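Alr3699 protein (Nostoc sp., PDB 4XSP) is a two-domain glycosyltransferase-family protein of the GT-B fold that holds uridine-5'-diphosphate in the cleft between its domains. Local coordinates at residues B[127-132]-B[293-298]. Sequence-based numbering, arbitrary orientation.
Sequences HDILSP and PEPFGR. With UDP (uridine-5'-diphosphate), chain D.
Ile-129 lays the end of its side chain against the backbone that runs from Pro-293 to Pro-295. With CG1 beside its own backbone N (chi1 -74°) and the chain extended beyond, CD1 comes to 3.5 Å from Pro-295 N. The same methyl also touches Pro-293 O, while CG1 packs 3.8 Å from Pro-295 CA. Pro-295 CB comes closer still to the first segment, 3.1 Å from His-127 O, a carbonyl that also receives a weak hydrogen bond from Asn-157. No hydrogen bond links the two segments, so their fit rests on apolar and CH-to-carbonyl contact. Toward Pro-293 the side-chain packing thins to one approach, CB to Ile-129 CD1 at 3.9 Å, and this proline is exposed to solvent. The contact bridges the two Rossmann-like domains of the GT-B fold, joining the loop after strand 122-126 of the N-terminal domain to the loop between strand 285-288 and helix 298-305 of the C-terminal domain. Beyond Pro-295 the second segment turns to the uridine-5'-diphosphate. Arg-298 N, at the start of its helix, donates to UDP O2A at 3.1 Å, and NE reaches O3' in the plane of the guanidinium with an N-H...O angle of 163°, placed there by a bend at chi3 (65°). Glu-294 turns away from the first segment, its OE1 forming a salt bridge to Lys-219 and a hydrogen bond with Ser-290; its OE2 stays 3.8 Å from UDP O2B. In 127-132, His-127 stacks on His-125 and hydrogen-bonds through ND1 a glycerol probably from the crystallisation liquor.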
loop_
_atom_site.group_PDB
_atom_site.type_symbol
_atom_site.label_atom_id
_atom_site.label_comp_id
_atom_site.label_asym_id
_atom_site.label_seq_id
_atom_site.Cartn_x
_atom_site.Cartn_y
_atom_site.Cartn_z
ATOM N N HIS B 127 -15.973 3.676 -14.662
ATOM C CA HIS B 127 -16.495 4.671 -15.584
ATOM C C HIS B 127 -15.670 4.810 -16.870
ATOM O O HIS B 127 -16.086 5.508 -17.794
ATOM C CB HIS B 127 -16.485 6.021 -14.897
ATOM C CG HIS B 127 -17.469 6.145 -13.775
ATOM N ND1 HIS B 127 -18.819 6.253 -13.993
ATOM C CD2 HIS B 127 -17.301 6.218 -12.442
ATOM C CE1 HIS B 127 -19.446 6.384 -12.848
ATOM N NE2 HIS B 127 -18.547 6.370 -11.887
ATOM N N ASP B 128 -14.474 4.228 -16.922
ATOM C CA ASP B 128 -13.615 4.393 -18.114
ATOM C C ASP B 128 -13.687 3.132 -18.980
ATOM O O ASP B 128 -14.004 2.040 -18.483
ATOM C CB ASP B 128 -12.140 4.628 -17.736
ATOM C CG ASP B 128 -11.934 5.722 -16.705
ATOM O OD1 ASP B 128 -12.407 6.856 -16.885
ATOM O OD2 ASP B 128 -11.219 5.463 -15.711
ATOM N N ILE B 129 -13.400 3.294 -20.272
ATOM C CA ILE B 129 -13.058 2.164 -21.145
ATOM C C ILE B 129 -11.575 1.883 -20.952
ATOM O O ILE B 129 -10.740 2.677 -21.373
ATOM C CB ILE B 129 -13.377 2.479 -22.621
ATOM C CG1 ILE B 129 -14.896 2.420 -22.810
ATOM C CG2 ILE B 129 -12.659 1.517 -23.586
ATOM C CD1 ILE B 129 -15.417 3.014 -24.096
ATOM N N LEU B 130 -11.258 0.782 -20.281
ATOM C CA LEU B 130 -9.875 0.416 -19.953
ATOM C C LEU B 130 -9.112 -0.007 -21.223
ATOM O O LEU B 130 -9.007 -1.196 -21.548
ATOM C CB LEU B 130 -9.845 -0.696 -18.890
ATOM C CG LEU B 130 -10.315 -0.269 -17.495
ATOM C CD1 LEU B 130 -10.208 -1.410 -16.489
ATOM C CD2 LEU B 130 -9.560 0.955 -16.996
ATOM N N SER B 131 -8.623 1.000 -21.942
ATOM C CA SER B 131 -8.093 0.809 -23.281
ATOM C C SER B 131 -6.596 1.059 -23.281
ATOM O O SER B 131 -6.114 2.084 -22.721
ATOM C CB SER B 131 -8.756 1.775 -24.266
ATOM O OG SER B 131 -8.200 1.616 -25.563
ATOM N N PRO B 132 -5.847 0.140 -23.923
ATOM C CA PRO B 132 -4.392 0.321 -23.970
ATOM C C PRO B 132 -3.977 1.659 -24.620
ATOM O O PRO B 132 -2.901 2.163 -24.343
ATOM C CB PRO B 132 -3.901 -0.896 -24.769
ATOM C CG PRO B 132 -5.101 -1.416 -25.496
ATOM C CD PRO B 132 -6.296 -1.046 -24.679
ATOM N N PRO B 293 -13.803 5.999 -28.596
ATOM C CA PRO B 293 -14.956 5.353 -27.925
ATOM C C PRO B 293 -15.326 5.958 -26.556
ATOM O O PRO B 293 -14.475 6.096 -25.680
ATOM C CB PRO B 293 -14.486 3.903 -27.745
ATOM C CG PRO B 293 -13.528 3.673 -28.878
ATOM C CD PRO B 293 -12.823 4.998 -29.058
ATOM N N GLU B 294 -16.597 6.307 -26.394
ATOM C CA GLU B 294 -17.108 6.921 -25.169
ATOM C C GLU B 294 -17.642 5.840 -24.235
ATOM O O GLU B 294 -18.474 5.047 -24.663
ATOM C CB GLU B 294 -18.276 7.832 -25.534
ATOM C CG GLU B 294 -18.684 8.792 -24.437
ATOM C CD GLU B 294 -17.955 10.094 -24.555
ATOM O OE1 GLU B 294 -16.840 10.103 -25.141
ATOM O OE2 GLU B 294 -18.508 11.110 -24.088
ATOM N N PRO B 295 -17.200 5.816 -22.958
ATOM C CA PRO B 295 -17.727 4.817 -22.007
ATOM C C PRO B 295 -19.258 4.918 -21.837
ATOM O O PRO B 295 -19.924 3.923 -21.865
ATOM C CB PRO B 295 -17.030 5.158 -20.696
ATOM C CG PRO B 295 -15.936 6.116 -21.038
ATOM C CD PRO B 295 -16.355 6.812 -22.291
ATOM N N PHE B 296 -19.768 6.135 -21.698
ATOM C CA PHE B 296 -21.190 6.439 -21.527
ATOM C C PHE B 296 -21.323 7.926 -21.829
ATOM O O PHE B 296 -20.774 8.762 -21.110
ATOM C CB PHE B 296 -21.619 6.205 -20.064
ATOM C CG PHE B 296 -23.102 6.405 -19.805
ATOM C CD1 PHE B 296 -23.635 7.657 -19.602
ATOM C CD2 PHE B 296 -23.962 5.313 -19.738
ATOM C CE1 PHE B 296 -25.017 7.831 -19.344
ATOM C CE2 PHE B 296 -25.333 5.482 -19.517
ATOM C CZ PHE B 296 -25.854 6.740 -19.308
ATOM N N GLY B 297 -22.001 8.315 -22.869
ATOM C CA GLY B 297 -22.170 9.788 -23.024
ATOM C C GLY B 297 -23.319 10.368 -22.199
ATOM O O GLY B 297 -24.473 10.276 -22.596
ATOM N N ARG B 298 -23.020 10.968 -21.050
ATOM C CA ARG B 298 -24.065 11.625 -20.258
ATOM C C ARG B 298 -24.885 12.608 -21.083
ATOM O O ARG B 298 -26.089 12.674 -20.943
ATOM C CB ARG B 298 -23.466 12.349 -19.071
ATOM C CG ARG B 298 -22.999 11.415 -17.962
ATOM C CD ARG B 298 -22.349 12.152 -16.802
ATOM N NE ARG B 298 -23.267 13.038 -16.067
ATOM C CZ ARG B 298 -24.146 12.664 -15.143
ATOM N NH1 ARG B 298 -24.310 11.383 -14.809
ATOM N NH2 ARG B 298 -24.874 13.580 -14.530
HETATM N N1 UDP D . -21.386 19.636 -18.649
HETATM C C2 UDP D . -21.687 20.816 -17.943
HETATM N N3 UDP D . -21.378 22.019 -18.462
HETATM C C4 UDP D . -20.738 22.118 -19.652
HETATM C C5 UDP D . -20.401 20.962 -20.368
HETATM C C6 UDP D . -20.749 19.719 -19.834
HETATM O O2 UDP D . -22.264 20.788 -16.836
HETATM O O4 UDP D . -20.458 23.254 -20.091
HETATM C "C1'" UDP D . -21.751 18.321 -18.091
HETATM C "C2'" UDP D . -22.763 17.527 -18.931
HETATM O "O2'" UDP D . -24.120 17.970 -18.719
HETATM C "C3'" UDP D . -22.522 16.104 -18.457
HETATM C "C4'" UDP D . -21.021 16.099 -18.136
HETATM O "O4'" UDP D . -20.637 17.434 -17.978
HETATM O "O3'" UDP D . -23.327 15.843 -17.287
HETATM C "C5'" UDP D . -20.166 15.565 -19.274
HETATM O "O5'" UDP D . -20.389 14.168 -19.275
HETATM P PA UDP D . -20.058 13.216 -20.519
HETATM O O1A UDP D . -20.982 13.622 -21.661
HETATM O O2A UDP D . -20.277 11.813 -20.008
HETATM O O3A UDP D . -18.505 13.580 -20.878
HETATM P PB UDP D . -17.148 12.827 -20.338
HETATM O O1B UDP D . -16.099 13.273 -21.307
HETATM O O2B UDP D . -17.460 11.351 -20.474
HETATM O O3B UDP D . -16.980 13.343 -18.934
#